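Side-chain contacts in transcriptional regulator (PDB 2O0Y), which probably binds DNA and regulates transcription, as a member of the IclR family of bacterial regulators: residues Y194-G199 against G230-D235; G151-I156 against A222-G227; Q105-A108 against T113-L116. All coordinates share one frame; numbering follows the deposited sequence.

Contact 1: residues Y194-G199 against G230-D235; sequences YQLVHG and GRFTED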
loop_
_atom_site.group_PDB
_atom_site.type_symbol
_atom_site.label_atom_id
_atom_site.label_comp_id
_atom_site.label_asym_id
_atom_site.label_seq_id
_atom_site.Cartn_x
_atom_site.Cartn_y
_atom_site.Cartn_z
ATOM N N TYR B 194 -4.121 29.426 -2.222
ATOM C CA TYR B 194 -5.220 28.618 -2.727
ATOM C C TYR B 194 -5.288 28.686 -4.239
ATOM O O TYR B 194 -4.612 29.503 -4.874
ATOM C CB TYR B 194 -6.562 29.057 -2.098
ATOM C CG TYR B 194 -6.936 30.479 -2.396
ATOM C CD1 TYR B 194 -6.579 31.511 -1.527
ATOM C CD2 TYR B 194 -7.640 30.803 -3.559
ATOM C CE1 TYR B 194 -6.909 32.867 -1.845
ATOM C CE2 TYR B 194 -7.988 32.162 -3.870
ATOM C CZ TYR B 194 -7.631 33.156 -3.010
ATOM O OH TYR B 194 -7.977 34.463 -3.310
ATOM N N GLN B 195 -6.107 27.811 -4.802
ATOM C CA GLN B 195 -6.386 27.789 -6.241
ATOM C C GLN B 195 -7.874 27.999 -6.482
ATOM O O GLN B 195 -8.686 27.348 -5.864
ATOM C CB GLN B 195 -5.990 26.428 -6.827
ATOM C CG GLN B 195 -4.470 26.213 -6.956
ATOM C CD GLN B 195 -3.902 26.883 -8.148
ATOM O OE1 GLN B 195 -4.648 27.398 -8.958
ATOM N NE2 GLN B 195 -2.566 26.876 -8.284
ATOM N N LEU B 196 -8.217 28.896 -7.401
ATOM C CA LEU B 196 -9.611 29.118 -7.781
ATOM C C LEU B 196 -9.624 29.129 -9.309
ATOM O O LEU B 196 -9.024 30.011 -9.908
ATOM C CB LEU B 196 -10.106 30.458 -7.190
ATOM C CG LEU B 196 -11.423 31.005 -7.758
ATOM C CD1 LEU B 196 -12.573 30.111 -7.362
ATOM C CD2 LEU B 196 -11.622 32.368 -7.160
ATOM N N VAL B 197 -10.241 28.112 -9.915
ATOM C CA VAL B 197 -10.169 27.927 -11.364
ATOM C C VAL B 197 -11.588 27.722 -11.913
ATOM O O VAL B 197 -12.477 27.227 -11.186
ATOM C CB VAL B 197 -9.329 26.664 -11.715
ATOM C CG1 VAL B 197 -7.946 26.711 -11.053
ATOM C CG2 VAL B 197 -10.030 25.441 -11.277
ATOM N N HIS B 198 -11.784 28.045 -13.188
ATOM C CA HIS B 198 -13.109 27.916 -13.843
ATOM C C HIS B 198 -13.011 27.154 -15.165
ATOM O O HIS B 198 -12.203 27.500 -16.007
ATOM C CB HIS B 198 -13.683 29.297 -14.136
ATOM C CG HIS B 198 -13.649 30.240 -12.973
ATOM N ND1 HIS B 198 -14.600 30.227 -11.970
ATOM C CD2 HIS B 198 -12.793 31.243 -12.667
ATOM C CE1 HIS B 198 -14.323 31.178 -11.094
ATOM N NE2 HIS B 198 -13.237 31.816 -11.501
ATOM N N GLY B 199 -13.815 26.118 -15.349
ATOM C CA GLY B 199 -13.943 25.505 -16.671
ATOM C C GLY B 199 -12.713 24.725 -17.116
ATOM O O GLY B 199 -12.520 24.486 -18.302
ATOM N N GLY B 230 -21.599 29.343 -12.131
ATOM C CA GLY B 230 -22.550 30.407 -11.863
ATOM C C GLY B 230 -22.748 30.702 -10.376
ATOM O O GLY B 230 -23.373 31.697 -10.043
ATOM N N ARG B 231 -22.241 29.831 -9.480
ATOM C CA ARG B 231 -22.297 30.094 -8.041
ATOM C C ARG B 231 -20.966 30.613 -7.494
ATOM O O ARG B 231 -20.917 31.128 -6.375
ATOM C CB ARG B 231 -22.694 28.810 -7.282
ATOM C CG ARG B 231 -24.212 28.527 -7.396
ATOM C CD ARG B 231 -24.754 27.733 -6.176
ATOM N NE ARG B 231 -24.213 26.391 -6.055
ATOM C CZ ARG B 231 -24.800 25.304 -6.561
ATOM N NH1 ARG B 231 -25.910 25.440 -7.262
ATOM N NH2 ARG B 231 -24.266 24.106 -6.393
ATOM N N PHE B 232 -19.909 30.467 -8.286
ATOM C CA PHE B 232 -18.574 30.970 -7.944
ATOM C C PHE B 232 -18.434 32.339 -8.555
ATOM O O PHE B 232 -17.564 32.580 -9.408
ATOM C CB PHE B 232 -17.477 30.044 -8.463
ATOM C CG PHE B 232 -17.342 28.742 -7.705
ATOM C CD1 PHE B 232 -18.305 27.747 -7.811
ATOM C CD2 PHE B 232 -16.214 28.497 -6.893
ATOM C CE1 PHE B 232 -18.152 26.548 -7.111
ATOM C CE2 PHE B 232 -16.076 27.305 -6.205
ATOM C CZ PHE B 232 -17.044 26.343 -6.329
ATOM N N THR B 233 -19.299 33.230 -8.097
ATOM C CA THR B 233 -19.360 34.590 -8.582
ATOM C C THR B 233 -18.522 35.558 -7.737
ATOM O O THR B 233 -18.191 35.263 -6.601
ATOM C CB THR B 233 -20.800 35.128 -8.535
ATOM O OG1 THR B 233 -21.255 35.174 -7.177
ATOM C CG2 THR B 233 -21.757 34.261 -9.359
ATOM N N GLU B 234 -18.257 36.742 -8.313
ATOM C CA GLU B 234 -17.637 37.873 -7.621
ATOM C C GLU B 234 -18.241 38.159 -6.229
ATOM O O GLU B 234 -17.502 38.422 -5.287
ATOM C CB GLU B 234 -17.724 39.132 -8.520
ATOM N N ASP B 235 -19.565 38.090 -6.104
ATOM C CA ASP B 235 -20.254 38.228 -4.807
ATOM C C ASP B 235 -20.017 37.045 -3.862
ATOM O O ASP B 235 -19.923 37.203 -2.637
ATOM C CB ASP B 235 -21.769 38.399 -5.025
#
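His198 ND1 is hydrogen-bonded to Ser206 OG on the neighbouring strand, and the same imidazole touches Phe232 of residues 230-235. That touch is made by CE1, which lies 3.9 Å from Phe232 O. It is packing and not a hydrogen bond. The approach to the ring is oblique. The ring gets there because CG stands beside the backbone N and anti to the carbonyl carbon (chi1 -49°). Its CE1 is also 4.3 Å from Phe232 CB.

Leu196 sits two residues earlier in strand 195-198 and adds the apolar half of the contact. Its CD1 meets Phe232 CD2 at 4.0 Å, again obliquely to the ring. The two side chains pass alongside one another, running opposite ways. The backbones stay well apart, with 8.6 Å between His198 CA and Phe232 CA. The Phe232 ring also meets Tyr240 of helix 237-254 edge to face.

Phe232 is the centre of an inverse gamma turn, with a weak bond of 3.2 Å from Thr233 N to Arg231 O. The turn follows strand 219-228 and sets its phenylalanine against the edge strand 195-198 of the six-stranded antiparallel sheet in the IclR C-terminal domain.

Contact 2: residues G151-I156 against A222-G227; sequences GAAGKI and ALTLGG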
loop_
_atom_site.group_PDB
_atom_site.type_symbol
_atom_site.label_atom_id
_atom_site.label_comp_id
_atom_site.label_asym_id
_atom_site.label_seq_id
_atom_site.Cartn_x
_atom_site.Cartn_y
_atom_site.Cartn_z
ATOM N N GLY B 151 -8.024 21.404 -13.026
ATOM C CA GLY B 151 -8.792 21.753 -11.814
ATOM C C GLY B 151 -7.912 22.229 -10.655
ATOM O O GLY B 151 -6.675 22.113 -10.693
ATOM N N ALA B 152 -8.561 22.777 -9.625
ATOM C CA ALA B 152 -7.897 23.449 -8.513
ATOM C C ALA B 152 -7.159 22.471 -7.607
ATOM O O ALA B 152 -6.036 22.743 -7.226
ATOM C CB ALA B 152 -8.917 24.224 -7.676
ATOM N N ALA B 153 -7.800 21.362 -7.243
ATOM C CA ALA B 153 -7.202 20.374 -6.345
ATOM C C ALA B 153 -5.884 19.866 -6.918
ATOM O O ALA B 153 -4.897 19.769 -6.187
ATOM C CB ALA B 153 -8.144 19.223 -6.108
ATOM N N GLY B 154 -5.851 19.539 -8.215
ATOM C CA GLY B 154 -4.626 19.003 -8.815
ATOM C C GLY B 154 -3.421 19.925 -8.615
ATOM O O GLY B 154 -2.328 19.478 -8.274
ATOM N N LYS B 155 -3.595 21.224 -8.875
ATOM C CA LYS B 155 -2.508 22.183 -8.680
ATOM C C LYS B 155 -2.120 22.400 -7.205
ATOM O O LYS B 155 -0.992 22.752 -6.908
ATOM C CB LYS B 155 -2.841 23.512 -9.367
ATOM C CG LYS B 155 -2.680 23.414 -10.898
ATOM C CD LYS B 155 -3.190 24.685 -11.633
ATOM C CE LYS B 155 -4.603 24.507 -12.223
ATOM N NZ LYS B 155 -4.648 23.630 -13.478
ATOM N N ILE B 156 -3.056 22.198 -6.281
ATOM C CA ILE B 156 -2.719 22.251 -4.850
ATOM C C ILE B 156 -1.883 21.011 -4.503
ATOM O O ILE B 156 -0.836 21.138 -3.906
ATOM C CB ILE B 156 -3.971 22.360 -3.942
ATOM C CG1 ILE B 156 -4.648 23.751 -4.102
ATOM C CG2 ILE B 156 -3.617 22.055 -2.457
ATOM C CD1 ILE B 156 -3.828 24.909 -3.518
ATOM N N ALA B 222 -5.862 18.243 -0.310
ATOM C CA ALA B 222 -6.375 19.524 -0.806
ATOM C C ALA B 222 -7.852 19.594 -0.442
ATOM O O ALA B 222 -8.645 18.739 -0.853
ATOM C CB ALA B 222 -6.184 19.591 -2.282
ATOM N N LEU B 223 -8.224 20.548 0.399
ATOM C CA LEU B 223 -9.609 20.713 0.764
ATOM C C LEU B 223 -10.288 21.522 -0.353
ATOM O O LEU B 223 -9.923 22.685 -0.597
ATOM C CB LEU B 223 -9.716 21.467 2.079
ATOM C CG LEU B 223 -11.139 21.697 2.613
ATOM C CD1 LEU B 223 -11.740 20.335 3.102
ATOM C CD2 LEU B 223 -11.143 22.654 3.781
ATOM N N THR B 224 -11.300 20.947 -1.005
ATOM C CA THR B 224 -11.754 21.513 -2.245
ATOM C C THR B 224 -13.288 21.706 -2.343
ATOM O O THR B 224 -14.030 20.776 -2.082
ATOM C CB THR B 224 -11.272 20.618 -3.387
ATOM O OG1 THR B 224 -9.837 20.474 -3.272
ATOM C CG2 THR B 224 -11.583 21.232 -4.759
ATOM N N LEU B 225 -13.729 22.886 -2.822
ATOM C CA LEU B 225 -15.142 23.107 -3.225
ATOM C C LEU B 225 -15.237 22.951 -4.728
ATOM O O LEU B 225 -14.396 23.460 -5.427
ATOM C CB LEU B 225 -15.556 24.544 -2.899
ATOM C CG LEU B 225 -15.481 25.079 -1.479
ATOM C CD1 LEU B 225 -16.100 26.462 -1.487
ATOM C CD2 LEU B 225 -16.252 24.167 -0.505
ATOM N N GLY B 226 -16.222 22.221 -5.247
ATOM C CA GLY B 226 -16.456 22.214 -6.696
ATOM C C GLY B 226 -17.926 22.363 -6.905
ATOM O O GLY B 226 -18.728 21.827 -6.121
ATOM N N GLY B 227 -18.296 23.096 -7.949
ATOM C CA GLY B 227 -19.694 23.277 -8.251
ATOM C C GLY B 227 -19.872 24.049 -9.523
ATOM O O GLY B 227 -18.917 24.269 -10.257
#
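The only flat group in the contact of Ala153 and Ile156 with Ala222 and Thr224 is the Ala153 peptide carbonyl, whose O lies 4.1 Å from Ala222 CB. The rest is methyl and hydroxyl packing.

Ile156 CG2 presses on Ala222 CB at 3.6 Å. Its first torsion makes this possible: CG2 is anti to the backbone N and CG1 lies beside it (chi1 -69°). The CG1 branch then leads away from the strand. Ala153 CB is 4.3 Å from Ala222 CB and closer to Thr224, at 3.5 Å from OG1. This hydroxyl is buried. It is hydrogen-bonded to Ser209 OG of strand 205-213. Small side chains let helix and strand come close, with 8.3 Å between the axes of helix 152-156 and strand 222-227. These two segments run nearly antiparallel, at 164°.

Gly151 takes the N-cap position of the helix. Its N is hydrogen-bonded to Glu200 OE1, which also forms a salt bridge with Lys155 NZ.

Strand 219-228 lies between strands 113-120 and 205-213 in the antiparallel sheet. Helix 152-157 packs on one face of it, while the side chains of Leu223 and Leu225 touch helix 237-254 on the other.

Contact 3: residues Q105-A108 against T113-L116; sequences QLSA and TVNL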
loop_
_atom_site.group_PDB
_atom_site.type_symbol
_atom_site.label_atom_id
_atom_site.label_comp_id
_atom_site.label_asym_id
_atom_site.label_seq_id
_atom_site.Cartn_x
_atom_site.Cartn_y
_atom_site.Cartn_z
ATOM N N GLN B 105 -19.933 21.327 7.865
ATOM C CA GLN B 105 -20.339 22.714 8.077
ATOM C C GLN B 105 -19.939 23.631 6.900
ATOM O O GLN B 105 -20.694 24.514 6.476
ATOM C CB GLN B 105 -19.812 23.223 9.428
ATOM C CG GLN B 105 -20.334 24.608 9.808
ATOM C CD GLN B 105 -21.837 24.616 10.019
ATOM O OE1 GLN B 105 -22.382 23.713 10.652
ATOM N NE2 GLN B 105 -22.518 25.641 9.476
ATOM N N LEU B 106 -18.762 23.426 6.360
ATOM C CA LEU B 106 -18.290 24.155 5.164
ATOM C C LEU B 106 -19.267 23.935 4.022
ATOM O O LEU B 106 -19.603 24.880 3.295
ATOM C CB LEU B 106 -16.886 23.620 4.733
ATOM C CG LEU B 106 -16.307 24.340 3.515
ATOM C CD1 LEU B 106 -16.338 25.904 3.752
ATOM C CD2 LEU B 106 -14.900 23.799 3.195
ATOM N N SER B 107 -19.690 22.692 3.821
ATOM C CA SER B 107 -20.693 22.426 2.765
ATOM C C SER B 107 -21.988 23.209 3.009
ATOM O O SER B 107 -22.527 23.857 2.100
ATOM C CB SER B 107 -20.977 20.939 2.642
ATOM O OG SER B 107 -21.814 20.756 1.544
ATOM N N ALA B 108 -22.469 23.206 4.247
ATOM C CA ALA B 108 -23.668 23.979 4.614
ATOM C C ALA B 108 -23.448 25.471 4.409
ATOM O O ALA B 108 -24.350 26.187 3.952
ATOM C CB ALA B 108 -24.038 23.732 6.061
ATOM N N THR B 113 -20.432 21.123 -2.674
ATOM C CA THR B 113 -19.846 19.849 -2.288
ATOM C C THR B 113 -18.406 20.091 -1.875
ATOM O O THR B 113 -17.691 20.814 -2.576
ATOM C CB THR B 113 -19.899 18.852 -3.440
ATOM O OG1 THR B 113 -21.289 18.496 -3.654
ATOM C CG2 THR B 113 -19.066 17.539 -3.074
ATOM N N VAL B 114 -18.004 19.505 -0.736
ATOM C CA VAL B 114 -16.665 19.644 -0.201
ATOM C C VAL B 114 -15.974 18.312 -0.409
ATOM O O VAL B 114 -16.436 17.310 0.111
ATOM C CB VAL B 114 -16.703 19.966 1.282
ATOM C CG1 VAL B 114 -15.299 20.000 1.823
ATOM C CG2 VAL B 114 -17.392 21.337 1.495
ATOM N N ASN B 115 -14.848 18.307 -1.143
ATOM C CA ASN B 115 -14.082 17.066 -1.448
ATOM C C ASN B 115 -12.734 17.134 -0.756
ATOM O O ASN B 115 -12.077 18.177 -0.820
ATOM C CB ASN B 115 -13.818 17.012 -2.962
ATOM C CG ASN B 115 -15.094 16.734 -3.758
ATOM O OD1 ASN B 115 -15.862 15.843 -3.406
ATOM N ND2 ASN B 115 -15.350 17.527 -4.776
ATOM N N LEU B 116 -12.286 16.042 -0.143
ATOM C CA LEU B 116 -10.936 16.016 0.410
ATOM C C LEU B 116 -10.165 15.135 -0.540
ATOM O O LEU B 116 -10.467 13.939 -0.653
ATOM C CB LEU B 116 -10.880 15.410 1.821
ATOM C CG LEU B 116 -9.560 15.585 2.611
ATOM C CD1 LEU B 116 -9.840 15.465 4.086
ATOM C CD2 LEU B 116 -8.610 14.450 2.315
#
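Ser107 and Val114 bring the backbones of the two segments nearest, with 5.7 Å between their CA atoms. Residues 105-108 have regular helical angles and belong to helix 97-110. Residues 113-116 are extended and lead into the strand. The chain turns from one to the other within a few residues.

Val114 has the largest share of the contact. Its CG2 reaches the helix backbone, 3.5 Å from Ser107 N and 3.7 Å from Ser107 CA. The Ser107 side chain adds its CB, at 3.8 Å from the same methyl. CG2 is put there by a first torsion that leaves CG1 anti to the backbone N and CG2 beside it (chi1 176°).

Leu106 packs on the same valine. Its CG is 3.8 Å and its CD2 3.9 Å from Val114 CG2, and CD2 also comes within 4.1 Å of Val114 CG1. The two side chains cross at about a right angle, and CD2 is near both methyls.

This is a helix packed on the strand that follows it, within the alpha+beta fold of the IclR C-terminal domain, which belongs to the GAF clan. Leu106 also touches Leu225 of strand 219-228, and Cys243, Thr244 and Ala247 of helix 237-254. It thus contacts both the sheet and helix 237-254.

Ser107 OG is buried but has a partner. It is hydrogen-bonded to Glu112 O in the connection; Cys130 O is a weak, competing acceptor for the same proton. Thr113 turns its CB away from the helix, and its OG1 is hydrogen-bonded to Ser138 O.

From the N terminus, contact 3 comes first and closes a short loop, with four residues between segments 105-108 and 113-116. Contact 2 then opens at 151-156 and contact 1 at 194-199. Contact 2 closes at 222-227 before contact 1 closes at 230-235, so these two cross. They also touch: Phe232 CE1 is 3.6 Å from Gly227 N. Contacts 2 and 3 meet at adjacent strands, where Thr224 O and Asn115 N probably form a hydrogen bond of 2.8 Å. Contacts 1 and 3 do not touch. All three reach one sheet and join it to helices 97-110 and 152-157 and to the turn before helix 237-254.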